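Putative phosphomannomutase (Thermus thermophilus, PDB 1TUO) probably transfers phosphate within a phosphorylated sugar as a magnesium-dependent mutase of the phosphohexose mutase family. Local coordinates at residues 106-110 and 249-254; 184-188 and 217-223; 18-23 and 113-118; 56-60 and 213-217; 160-164 and 347-353. One frame throughout, in Å; residues are numbered along the deposited sequence.

Contact 1 (106-110 and 249-254); sequences LTASH and DGDADR
The imidazole of His110 and the guanidinium of Arg254 are laid over each other, their planes 23° apart, with Arg254 NH1 over the ring and His110 CD2 over the guanidinium toward its rim; the very short approach makes the detail of this overlap doubtful. The two residues belong to signature loops of the phosphohexose mutases, the serine-bearing sequence TASH and the aspartate-rich DGDADR. In relatives the serine carries the phosphate and the three aspartates bind magnesium, and the same division of labour is probable here. Ser109, unmodified in this model, illustrates the match. Its hydroxyl, turned anti to the backbone N (chi1 -171°), reaches into the acidic cluster, 3.0 Å from Asp251 OD1 and 3.1 Å from Asp249 OD1; either oxygen could take its one proton. Asp249 OD1 and Asp253 OD2 come within 3.0 Å of each other, a crowding of acceptors consistent with a site made for a cation. Asp251 OD2 is held from outside by Thr88. At Ser109 O the backbones nearly touch: Gly250 CA sends a C-H toward this oxygen at 3.3 Å, where a side-chain carbon would collide with it. Thr107 forms an ST turn, its OG1 accepting from Ser109 N at 2.9 Å; this oxygen, also bonded to Asp56, abuts Asp251 CB at 3.4 Å.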
# COMPACT_ATOMS: atom_id res chain seq x y z
N LEU A 106 -12.66 4.44 -5.54
CA LEU A 106 -13.53 4.45 -4.37
C LEU A 106 -12.97 3.39 -3.43
O LEU A 106 -13.10 2.18 -3.66
CB LEU A 106 -14.97 4.11 -4.76
CG LEU A 106 -15.87 5.27 -5.23
CD1 LEU A 106 -16.15 6.21 -4.05
CD2 LEU A 106 -15.21 6.03 -6.38
N THR A 107 -12.32 3.86 -2.37
CA THR A 107 -11.73 2.97 -1.38
C THR A 107 -11.32 3.73 -0.14
O THR A 107 -11.16 4.95 -0.18
CB THR A 107 -10.47 2.26 -1.96
OG1 THR A 107 -10.00 1.28 -1.03
CG2 THR A 107 -9.35 3.26 -2.21
N ALA A 108 -11.18 3.00 0.96
CA ALA A 108 -10.71 3.54 2.23
C ALA A 108 -9.57 2.61 2.65
O ALA A 108 -9.22 2.50 3.83
CB ALA A 108 -11.83 3.56 3.27
N SER A 109 -9.02 1.92 1.65
CA SER A 109 -7.87 1.04 1.82
C SER A 109 -7.92 0.05 2.99
O SER A 109 -8.67 -0.92 2.96
CB SER A 109 -6.62 1.93 1.93
OG SER A 109 -5.41 1.19 1.88
N HIS A 110 -7.12 0.31 4.02
CA HIS A 110 -7.03 -0.58 5.18
C HIS A 110 -7.87 -0.14 6.38
O HIS A 110 -7.80 -0.75 7.44
CB HIS A 110 -5.57 -0.67 5.61
CG HIS A 110 -5.01 0.64 6.06
ND1 HIS A 110 -5.06 1.06 7.37
CD2 HIS A 110 -4.47 1.66 5.36
CE1 HIS A 110 -4.56 2.28 7.46
NE2 HIS A 110 -4.20 2.67 6.25
N ASP A 249 -4.35 -6.07 1.87
CA ASP A 249 -5.35 -5.26 2.55
C ASP A 249 -6.59 -5.00 1.70
O ASP A 249 -6.73 -5.55 0.61
CB ASP A 249 -4.74 -3.93 3.04
CG ASP A 249 -4.51 -2.93 1.93
OD1 ASP A 249 -4.45 -1.72 2.27
OD2 ASP A 249 -4.37 -3.31 0.75
N GLY A 250 -7.47 -4.15 2.20
CA GLY A 250 -8.72 -3.84 1.53
C GLY A 250 -8.68 -3.62 0.03
O GLY A 250 -9.49 -4.20 -0.70
N ASP A 251 -7.76 -2.78 -0.43
CA ASP A 251 -7.65 -2.48 -1.86
C ASP A 251 -6.37 -3.06 -2.47
O ASP A 251 -5.99 -2.76 -3.61
CB ASP A 251 -7.71 -0.96 -2.07
CG ASP A 251 -6.56 -0.22 -1.41
OD1 ASP A 251 -6.00 -0.72 -0.40
OD2 ASP A 251 -6.22 0.89 -1.88
N ALA A 252 -5.73 -3.93 -1.69
CA ALA A 252 -4.51 -4.61 -2.09
C ALA A 252 -3.34 -3.72 -2.50
O ALA A 252 -2.58 -4.08 -3.40
CB ALA A 252 -4.81 -5.63 -3.20
N ASP A 253 -3.19 -2.56 -1.87
CA ASP A 253 -2.02 -1.75 -2.21
C ASP A 253 -0.95 -2.03 -1.16
O ASP A 253 0.20 -1.59 -1.29
CB ASP A 253 -2.35 -0.25 -2.29
CG ASP A 253 -2.65 0.38 -0.94
OD1 ASP A 253 -2.61 1.63 -0.87
OD2 ASP A 253 -2.93 -0.35 0.03
N ARG A 254 -1.32 -2.79 -0.13
CA ARG A 254 -0.40 -3.17 0.96
C ARG A 254 -0.48 -4.67 1.24
O ARG A 254 -1.49 -5.31 0.96
CB ARG A 254 -0.77 -2.44 2.25
CG ARG A 254 -0.84 -0.93 2.16
CD ARG A 254 -1.31 -0.34 3.48
NE ARG A 254 -1.32 1.12 3.46
CZ ARG A 254 -1.45 1.89 4.54
NH1 ARG A 254 -1.59 1.33 5.73
NH2 ARG A 254 -1.45 3.21 4.42

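Contact 2 (184-188 and 217-223); sequences SMGGA and FHGVNPE
Gly186 and Phe217 bring their CA atoms to within 4.5 Å where a type I' beta turn from Ser184 to Gly187, closed by Gly187 N to Ser184 O at 2.7 Å, meets a run from Phe217 to Gly219 that keeps positive phi throughout. Both lie in loops following the neighbouring parallel strands 180-183 and 206-209 of the alpha/beta/alpha domain II, so the contact knits together one end of its sheet. Farther on, Pro222 centres an inverse gamma turn, and Met185 exploits the resulting bend. A turn at its thioether (chi3 88°) carries CE to 3.5 Å from both Asn221 O and Glu223 O, while SD rests 3.9 Å from Pro222 C. Phe217 is wedged differently: the Met185 carbonyl O lies in the plane of its ring, at the edge, 3.2 Å from CD2, and Pro222 CG sits 3.7 Å above the centre of one face. Replacing Phe217 with a serine would probably open a gap beside Pro222 and deprive Met185 O of its aromatic C-H edge. Gly186, at a positive phi, fits close to the 217-219 run, where a side-chain carbon would run into His218. That imidazole, held through NE2 by the carbonyl of Glu212, presents its edge to the glycine, with His218 CD2 3.5 Å from Gly186 CA.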
# COMPACT_ATOMS: atom_id res chain seq x y z
N SER A 184 -7.19 -12.72 1.45
CA SER A 184 -7.66 -11.50 0.79
C SER A 184 -8.39 -10.58 1.76
O SER A 184 -8.70 -9.43 1.42
CB SER A 184 -8.59 -11.86 -0.38
OG SER A 184 -7.86 -12.44 -1.44
N MET A 185 -8.65 -11.08 2.96
CA MET A 185 -9.33 -10.33 4.02
C MET A 185 -10.71 -9.81 3.59
O MET A 185 -11.22 -8.86 4.18
CB MET A 185 -8.45 -9.15 4.48
CG MET A 185 -7.04 -9.55 4.92
SD MET A 185 -6.08 -8.20 5.65
CE MET A 185 -6.56 -8.34 7.40
N GLY A 186 -11.30 -10.46 2.59
CA GLY A 186 -12.60 -10.04 2.09
C GLY A 186 -12.46 -8.81 1.21
O GLY A 186 -13.46 -8.18 0.83
N GLY A 187 -11.21 -8.48 0.89
CA GLY A 187 -10.91 -7.31 0.09
C GLY A 187 -10.77 -7.58 -1.40
O GLY A 187 -10.98 -8.69 -1.89
N ALA A 188 -10.38 -6.53 -2.12
CA ALA A 188 -10.27 -6.56 -3.58
C ALA A 188 -9.11 -7.34 -4.20
O ALA A 188 -9.05 -7.46 -5.43
CB ALA A 188 -10.27 -5.14 -4.11
N PHE A 217 -15.45 -7.27 5.85
CA PHE A 217 -14.17 -7.98 5.78
C PHE A 217 -14.07 -9.14 6.77
O PHE A 217 -13.08 -9.33 7.47
CB PHE A 217 -13.04 -6.98 6.04
CG PHE A 217 -13.09 -5.85 5.04
CD1 PHE A 217 -13.77 -4.68 5.36
CD2 PHE A 217 -12.48 -5.99 3.80
CE1 PHE A 217 -13.83 -3.64 4.43
CE2 PHE A 217 -12.55 -4.94 2.88
CZ PHE A 217 -13.22 -3.77 3.19
N HIS A 218 -15.16 -9.93 6.83
CA HIS A 218 -15.18 -11.12 7.69
C HIS A 218 -14.91 -10.83 9.18
O HIS A 218 -14.40 -11.67 9.92
CB HIS A 218 -14.15 -12.14 7.17
CG HIS A 218 -14.49 -12.55 5.76
ND1 HIS A 218 -15.46 -13.45 5.45
CD2 HIS A 218 -13.90 -12.11 4.57
CE1 HIS A 218 -15.46 -13.54 4.11
NE2 HIS A 218 -14.53 -12.75 3.55
N GLY A 219 -15.24 -9.60 9.63
CA GLY A 219 -15.23 -9.33 11.07
C GLY A 219 -13.92 -8.68 11.55
O GLY A 219 -13.70 -8.45 12.73
N VAL A 220 -12.99 -8.35 10.67
CA VAL A 220 -11.76 -7.69 11.10
C VAL A 220 -11.56 -6.44 10.24
O VAL A 220 -12.34 -6.19 9.33
CB VAL A 220 -10.52 -8.59 10.91
CG1 VAL A 220 -10.66 -9.86 11.73
CG2 VAL A 220 -10.35 -8.95 9.43
N ASN A 221 -10.54 -5.66 10.56
CA ASN A 221 -10.23 -4.48 9.75
C ASN A 221 -9.32 -5.05 8.67
O ASN A 221 -8.46 -5.89 8.96
CB ASN A 221 -9.47 -3.42 10.54
CG ASN A 221 -10.36 -2.69 11.53
OD1 ASN A 221 -9.87 -2.13 12.52
ND2 ASN A 221 -11.66 -2.67 11.27
N PRO A 222 -9.50 -4.62 7.41
CA PRO A 222 -8.67 -5.12 6.31
C PRO A 222 -7.26 -4.52 6.32
O PRO A 222 -6.80 -3.95 5.34
CB PRO A 222 -9.47 -4.71 5.07
CG PRO A 222 -10.06 -3.41 5.48
CD PRO A 222 -10.52 -3.68 6.92
N GLU A 223 -6.59 -4.67 7.46
CA GLU A 223 -5.23 -4.18 7.63
C GLU A 223 -4.44 -5.43 8.03
O GLU A 223 -4.67 -5.99 9.11
CB GLU A 223 -5.18 -3.12 8.75
CG GLU A 223 -3.86 -2.36 8.81
CD GLU A 223 -3.76 -1.44 10.02
OE1 GLU A 223 -4.80 -1.14 10.64
OE2 GLU A 223 -2.63 -1.01 10.34

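Contact 3 (18-23 and 113-118); sequences GFRGVI and PQYLGV
Gly18 opens the pairing with a C-H...O contact, its CA 3.1 Å from Val118 O, where a side-chain carbon would strike that oxygen. Phe19 and Val118 then exchange both backbone bonds of an antiparallel hydrogen-bonded pair. At Arg20 the backbone comes close to Gly117, CA to CA 4.0 Å, and a side chain on this glycine would clash with Phe19 O. The Arg20 chain bends at chi3 (66°), bringing the rim of its guanidinium over a face of the Tyr115 ring: NH2 lies 3.8 Å from Tyr115 CE2, the two planes 76° apart. Gly21 and Leu116 form the next hydrogen-bonded pair, Gly21 N to Leu116 O and Leu116 N to Gly21 O both 3.0 Å. Strand 19-22 is thereby added antiparallel to strand 115-122 in the mixed sheet of the alpha/beta/alpha domain I, with Phe19, Leu116 and Val118 turned to the face packed by helices 29-45 and 61-75. Val22 touches the Tyr115 ring on the side away from Arg20, an off-centre CH-pi contact with CG2 4.1 Å from the centroid. With a serine in place of Tyr115, the Arg20 guanidinium would probably be set free to turn and the Val22 methyl would lose its ring. Ile23 N gives Gln114 O a straight 2.8 Å bond (171°), and Ile23 CG1 packs 3.7 Å from Leu116 CB.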
# COMPACT_ATOMS: atom_id res chain seq x y z
N GLY A 18 -7.06 12.93 -1.65
CA GLY A 18 -8.45 12.50 -1.63
C GLY A 18 -9.30 12.94 -0.46
O GLY A 18 -8.91 13.78 0.35
N PHE A 19 -10.49 12.36 -0.39
CA PHE A 19 -11.45 12.65 0.66
C PHE A 19 -11.82 11.33 1.30
O PHE A 19 -11.83 10.29 0.64
CB PHE A 19 -12.70 13.30 0.07
CG PHE A 19 -13.79 13.52 1.07
CD1 PHE A 19 -13.63 14.42 2.11
CD2 PHE A 19 -14.99 12.80 0.98
CE1 PHE A 19 -14.64 14.62 3.05
CE2 PHE A 19 -16.00 12.99 1.91
CZ PHE A 19 -15.83 13.90 2.95
N ARG A 20 -12.10 11.36 2.59
CA ARG A 20 -12.48 10.14 3.30
C ARG A 20 -13.53 10.53 4.32
O ARG A 20 -13.57 11.67 4.78
CB ARG A 20 -11.27 9.52 4.00
CG ARG A 20 -11.55 8.17 4.63
CD ARG A 20 -10.40 7.72 5.53
NE ARG A 20 -10.26 8.58 6.70
CZ ARG A 20 -9.38 8.39 7.68
NH1 ARG A 20 -8.09 8.67 7.61
NH2 ARG A 20 -9.85 7.59 8.66
N GLY A 21 -14.39 9.58 4.67
CA GLY A 21 -15.40 9.86 5.66
C GLY A 21 -16.16 8.59 5.98
O GLY A 21 -15.93 7.55 5.36
N VAL A 22 -17.06 8.68 6.95
CA VAL A 22 -17.87 7.53 7.32
C VAL A 22 -19.08 7.51 6.40
O VAL A 22 -19.72 8.53 6.17
CB VAL A 22 -18.32 7.63 8.80
CG1 VAL A 22 -19.40 6.59 9.10
CG2 VAL A 22 -17.12 7.43 9.70
N ILE A 23 -19.37 6.33 5.86
CA ILE A 23 -20.49 6.13 4.95
C ILE A 23 -21.79 6.62 5.59
O ILE A 23 -22.09 6.29 6.73
CB ILE A 23 -20.59 4.63 4.59
CG1 ILE A 23 -19.37 4.24 3.75
CG2 ILE A 23 -21.89 4.34 3.85
CD1 ILE A 23 -19.08 2.74 3.70
N PRO A 113 -14.43 -0.90 8.21
CA PRO A 113 -15.55 -1.05 7.27
C PRO A 113 -16.47 0.16 7.03
O PRO A 113 -16.96 0.35 5.92
CB PRO A 113 -16.34 -2.22 7.86
CG PRO A 113 -15.30 -3.02 8.53
CD PRO A 113 -14.44 -1.99 9.20
N GLN A 114 -16.71 0.95 8.07
CA GLN A 114 -17.61 2.09 7.94
C GLN A 114 -17.07 3.24 7.10
O GLN A 114 -17.82 4.15 6.75
CB GLN A 114 -18.01 2.63 9.32
CG GLN A 114 -16.86 3.19 10.14
CD GLN A 114 -16.20 2.13 11.00
OE1 GLN A 114 -16.11 0.97 10.61
NE2 GLN A 114 -15.73 2.54 12.18
N TYR A 115 -15.78 3.20 6.76
CA TYR A 115 -15.19 4.28 5.97
C TYR A 115 -15.13 4.02 4.47
O TYR A 115 -15.03 2.88 4.03
CB TYR A 115 -13.75 4.56 6.41
CG TYR A 115 -13.62 5.09 7.81
CD1 TYR A 115 -13.46 4.22 8.89
CD2 TYR A 115 -13.67 6.46 8.06
CE1 TYR A 115 -13.34 4.71 10.19
CE2 TYR A 115 -13.55 6.96 9.35
CZ TYR A 115 -13.39 6.08 10.41
OH TYR A 115 -13.27 6.58 11.69
N LEU A 116 -15.19 5.11 3.72
CA LEU A 116 -15.06 5.04 2.27
C LEU A 116 -14.41 6.37 1.90
O LEU A 116 -14.32 7.29 2.72
CB LEU A 116 -16.43 4.86 1.60
CG LEU A 116 -16.47 4.32 0.15
CD1 LEU A 116 -15.25 3.45 -0.16
CD2 LEU A 116 -17.75 3.53 -0.05
N GLY A 117 -13.92 6.47 0.67
CA GLY A 117 -13.29 7.71 0.27
C GLY A 117 -13.00 7.65 -1.20
O GLY A 117 -13.31 6.65 -1.85
N VAL A 118 -12.44 8.73 -1.72
CA VAL A 118 -12.09 8.78 -3.12
C VAL A 118 -10.61 9.14 -3.18
O VAL A 118 -10.17 10.11 -2.58
CB VAL A 118 -12.91 9.84 -3.88
CG1 VAL A 118 -12.54 9.79 -5.37
CG2 VAL A 118 -14.40 9.58 -3.70

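Contact 4 (56-60 and 213-217); sequences DTRFL and PHPLF
Arg58, extended from CG to NE (chi2 168°), runs past the outer end of the Phe217 ring, the two crossing at about a right angle. Phe217 CZ stands 4.0 Å above the centre of the Arg58 guanidinium, with the planes 49° apart, while Arg58 CG lies at the ring's edge, in plane, 3.8 Å from CZ. His214 O lies over one face of the same ring, toward its rim. Thr57 approaches Phe217 obliquely, OG1 3.5 Å from CE2, though its hydroxyl bonds Gly186 O. Its methyl CG2 instead meets Pro213 CB at 3.9 Å. The loop after strand 50-55 of domain I is laid against that after strand 206-209 of domain II; an Asx turn shapes the first, Asp56 OD2 accepting from Arg58 N at 2.9 Å. Asp56 OD1 forms a salt bridge with Arg58 NE at 3.2 Å, its hydrogen bond weak. Beyond NE the guanidinium bonds the carbonyls of Ser109, Asn111 and Pro112 in the serine loop and of Tyr115 on strand 115-122. Phe59 turns its ring edge to Pro215, whose CB is 3.9 Å from Phe59 CB. One water accepts from Phe59 N and donates to Pro215 O, both at 2.8 Å.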
# COMPACT_ATOMS: atom_id res chain seq x y z
N ASP A 56 -13.57 -0.71 -4.54
CA ASP A 56 -13.17 -1.93 -3.84
C ASP A 56 -14.42 -2.69 -3.39
O ASP A 56 -15.46 -2.56 -4.02
CB ASP A 56 -12.22 -1.63 -2.67
CG ASP A 56 -12.83 -0.73 -1.61
OD1 ASP A 56 -12.05 -0.27 -0.75
OD2 ASP A 56 -14.06 -0.50 -1.62
N THR A 57 -14.31 -3.49 -2.33
CA THR A 57 -15.46 -4.28 -1.88
C THR A 57 -16.27 -3.63 -0.77
O THR A 57 -17.20 -4.25 -0.24
CB THR A 57 -15.03 -5.67 -1.37
OG1 THR A 57 -14.26 -5.51 -0.17
CG2 THR A 57 -14.18 -6.38 -2.41
N ARG A 58 -15.94 -2.39 -0.42
CA ARG A 58 -16.68 -1.71 0.65
C ARG A 58 -18.15 -1.53 0.29
O ARG A 58 -18.51 -1.50 -0.87
CB ARG A 58 -16.01 -0.38 0.96
CG ARG A 58 -14.70 -0.58 1.68
CD ARG A 58 -13.82 0.67 1.78
NE ARG A 58 -12.55 0.27 2.40
CZ ARG A 58 -12.35 0.24 3.71
NH1 ARG A 58 -13.31 0.61 4.55
NH2 ARG A 58 -11.20 -0.22 4.19
N PHE A 59 -18.99 -1.44 1.32
CA PHE A 59 -20.43 -1.30 1.11
C PHE A 59 -20.76 -0.07 0.25
O PHE A 59 -20.31 1.03 0.53
CB PHE A 59 -21.14 -1.20 2.47
CG PHE A 59 -22.64 -1.37 2.37
CD1 PHE A 59 -23.20 -2.63 2.19
CD2 PHE A 59 -23.48 -0.27 2.46
CE1 PHE A 59 -24.59 -2.80 2.10
CE2 PHE A 59 -24.87 -0.42 2.37
CZ PHE A 59 -25.42 -1.69 2.19
N LEU A 60 -21.54 -0.30 -0.80
CA LEU A 60 -21.95 0.75 -1.74
C LEU A 60 -20.81 1.35 -2.56
O LEU A 60 -21.04 2.29 -3.32
CB LEU A 60 -22.68 1.88 -1.01
CG LEU A 60 -24.13 1.62 -0.58
CD1 LEU A 60 -24.61 2.77 0.29
CD2 LEU A 60 -25.02 1.46 -1.81
N PRO A 213 -15.62 -11.72 -1.22
CA PRO A 213 -15.73 -10.28 -0.96
C PRO A 213 -16.74 -10.07 0.17
O PRO A 213 -17.79 -10.72 0.20
CB PRO A 213 -16.24 -9.73 -2.30
CG PRO A 213 -15.66 -10.70 -3.30
CD PRO A 213 -15.91 -12.03 -2.63
N HIS A 214 -16.43 -9.16 1.09
CA HIS A 214 -17.30 -8.91 2.23
C HIS A 214 -17.11 -7.47 2.72
O HIS A 214 -16.00 -7.08 3.09
CB HIS A 214 -16.94 -9.90 3.35
CG HIS A 214 -17.98 -10.03 4.40
ND1 HIS A 214 -18.44 -8.96 5.15
CD2 HIS A 214 -18.66 -11.12 4.86
CE1 HIS A 214 -19.34 -9.38 6.01
NE2 HIS A 214 -19.50 -10.69 5.86
N PRO A 215 -18.19 -6.67 2.74
CA PRO A 215 -18.08 -5.28 3.20
C PRO A 215 -17.66 -5.11 4.65
O PRO A 215 -17.26 -4.01 5.05
CB PRO A 215 -19.48 -4.71 2.91
CG PRO A 215 -20.36 -5.90 2.97
CD PRO A 215 -19.55 -6.97 2.27
N LEU A 216 -17.74 -6.17 5.45
CA LEU A 216 -17.31 -6.10 6.84
C LEU A 216 -15.99 -6.85 6.99
O LEU A 216 -15.48 -7.02 8.10
CB LEU A 216 -18.37 -6.70 7.76
CG LEU A 216 -19.67 -5.89 7.90
CD1 LEU A 216 -20.61 -6.60 8.86
CD2 LEU A 216 -19.36 -4.49 8.41
N PHE A 217 -15.45 -7.27 5.85
CA PHE A 217 -14.17 -7.98 5.78
C PHE A 217 -14.07 -9.14 6.77
O PHE A 217 -13.08 -9.33 7.47
CB PHE A 217 -13.04 -6.98 6.04
CG PHE A 217 -13.09 -5.85 5.04
CD1 PHE A 217 -13.77 -4.68 5.36
CD2 PHE A 217 -12.48 -5.99 3.80
CE1 PHE A 217 -13.83 -3.64 4.43
CE2 PHE A 217 -12.55 -4.94 2.88
CZ PHE A 217 -13.22 -3.77 3.19
O HOH W 1 -17.60 -1.57 3.80

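Contact 5 (160-164 and 347-353); sequences YFEAL and DGILTSL
Leu164 and Leu350 mark the nearest approach of two helix segments, CA to CA 6.8 Å; the segment axes approach to 11.5 Å, their directions 44° apart. The partners are helix 157-165 of domain II and the N-terminal turns of helix 348-362 of domain III, and the motif at the centre is an N-cap made by Asp347. Tyr160, swung out with CG anti to its backbone N (chi1 176°), spans the gap: its hydroxyl donates to Asp347 OD1 at 2.7 Å, on the syn side of an almost coplanar carboxylate. OD1 has a second partner in His342. The other oxygen, OD2, turns to the helix and takes the Leu350 N-H, N to O 2.9 Å, from above the carboxylate plane, plus a weak bond from Ile349 N. A buried acid is thus gripped on both oxygens, and the helix end would probably favour its negative charge. Leu164 CG lies over one face of the Tyr160 ring, toward its rim. Leu164 CD1 meets Ile349 CG2 at 4.0 Å and Leu353 CD1 at 4.1 Å, while the Leu164 and Leu350 side chains slide past each other in opposite directions, Leu164 CD2 3.9 Å from Leu350 CB. Thr351 N and Thr351 OG1 reach Asp347 O from opposite faces of its plane, OG1 at 2.8 Å.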
# COMPACT_ATOMS: atom_id res chain seq x y z
N TYR A 160 -3.57 -6.27 -17.01
CA TYR A 160 -2.83 -6.03 -15.77
C TYR A 160 -1.87 -7.19 -15.54
O TYR A 160 -0.72 -6.99 -15.15
CB TYR A 160 -3.80 -5.88 -14.60
CG TYR A 160 -3.13 -5.73 -13.24
CD1 TYR A 160 -2.26 -4.66 -12.98
CD2 TYR A 160 -3.37 -6.64 -12.22
CE1 TYR A 160 -1.64 -4.52 -11.72
CE2 TYR A 160 -2.77 -6.51 -10.97
CZ TYR A 160 -1.90 -5.45 -10.73
OH TYR A 160 -1.29 -5.35 -9.49
N PHE A 161 -2.35 -8.41 -15.78
CA PHE A 161 -1.51 -9.59 -15.59
C PHE A 161 -0.33 -9.55 -16.57
O PHE A 161 0.80 -9.89 -16.21
CB PHE A 161 -2.31 -10.87 -15.80
CG PHE A 161 -3.34 -11.13 -14.73
CD1 PHE A 161 -3.12 -10.75 -13.41
CD2 PHE A 161 -4.53 -11.80 -15.04
CE1 PHE A 161 -4.06 -11.02 -12.41
CE2 PHE A 161 -5.47 -12.08 -14.05
CZ PHE A 161 -5.24 -11.68 -12.73
N GLU A 162 -0.60 -9.13 -17.80
CA GLU A 162 0.46 -9.04 -18.80
C GLU A 162 1.51 -8.02 -18.38
O GLU A 162 2.70 -8.21 -18.61
CB GLU A 162 -0.12 -8.65 -20.16
CG GLU A 162 -0.71 -9.81 -20.92
CD GLU A 162 0.35 -10.85 -21.28
OE1 GLU A 162 0.21 -12.01 -20.84
OE2 GLU A 162 1.31 -10.50 -21.99
N ALA A 163 1.07 -6.94 -17.75
CA ALA A 163 1.99 -5.91 -17.29
C ALA A 163 2.86 -6.47 -16.17
O ALA A 163 4.07 -6.24 -16.15
CB ALA A 163 1.21 -4.70 -16.80
N LEU A 164 2.24 -7.20 -15.24
CA LEU A 164 2.96 -7.80 -14.12
C LEU A 164 4.04 -8.74 -14.62
O LEU A 164 5.18 -8.70 -14.15
CB LEU A 164 1.99 -8.57 -13.21
CG LEU A 164 1.02 -7.75 -12.35
CD1 LEU A 164 0.09 -8.69 -11.60
CD2 LEU A 164 1.81 -6.89 -11.37
N ASP A 347 1.78 -1.43 -4.83
CA ASP A 347 1.13 -2.59 -5.43
C ASP A 347 1.37 -3.85 -4.60
O ASP A 347 2.46 -4.43 -4.63
CB ASP A 347 1.63 -2.80 -6.87
CG ASP A 347 0.86 -3.87 -7.62
OD1 ASP A 347 0.78 -3.78 -8.87
OD2 ASP A 347 0.33 -4.80 -6.97
N GLY A 348 0.34 -4.25 -3.86
CA GLY A 348 0.45 -5.42 -3.01
C GLY A 348 0.45 -6.74 -3.76
O GLY A 348 0.92 -7.76 -3.25
N ILE A 349 -0.09 -6.72 -4.98
CA ILE A 349 -0.13 -7.92 -5.79
C ILE A 349 1.28 -8.19 -6.32
O ILE A 349 1.78 -9.32 -6.22
CB ILE A 349 -1.11 -7.74 -6.97
CG1 ILE A 349 -2.52 -7.44 -6.42
CG2 ILE A 349 -1.12 -9.00 -7.84
CD1 ILE A 349 -3.06 -8.49 -5.45
N LEU A 350 1.93 -7.17 -6.86
CA LEU A 350 3.29 -7.36 -7.35
C LEU A 350 4.22 -7.67 -6.18
O LEU A 350 5.15 -8.46 -6.32
CB LEU A 350 3.80 -6.13 -8.10
CG LEU A 350 5.23 -6.28 -8.64
CD1 LEU A 350 5.32 -7.55 -9.49
CD2 LEU A 350 5.61 -5.06 -9.46
N THR A 351 3.96 -7.06 -5.02
CA THR A 351 4.81 -7.33 -3.86
C THR A 351 4.71 -8.81 -3.50
O THR A 351 5.72 -9.45 -3.20
CB THR A 351 4.40 -6.50 -2.63
OG1 THR A 351 4.57 -5.11 -2.91
CG2 THR A 351 5.29 -6.85 -1.45
N SER A 352 3.50 -9.34 -3.51
CA SER A 352 3.29 -10.74 -3.19
C SER A 352 4.06 -11.62 -4.16
O SER A 352 4.74 -12.57 -3.76
CB SER A 352 1.81 -11.09 -3.24
OG SER A 352 1.09 -10.39 -2.25
N LEU A 353 3.95 -11.31 -5.45
CA LEU A 353 4.63 -12.09 -6.47
C LEU A 353 6.15 -12.00 -6.39
O LEU A 353 6.85 -12.98 -6.66
CB LEU A 353 4.13 -11.69 -7.86
CG LEU A 353 2.65 -12.07 -8.08
CD1 LEU A 353 2.10 -11.45 -9.36
CD2 LEU A 353 2.54 -13.59 -8.13

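Overall arrangement
From the N terminus, contact 3 closes first, joining strand 19-22 to 113-118 within domain I. Before it closes, contacts 4 and 1 have opened at 56-60 and 106-110, so both cross it; they also cross each other, and both end in domain II. Contact 5 opens at 160-164, crosses 4 and 1, and closes last, in domain III. Contact 2 is nested inside the loops of contacts 1 and 5 but crosses contact 4, sharing Phe217 with it. Contact 1 touches all the others: Gly250 bonds Ala188 of contact 2, and Ala252 O meets Gly348 N of contact 5. The three alpha/beta/alpha domains are thereby tied around the serine and aspartate loops.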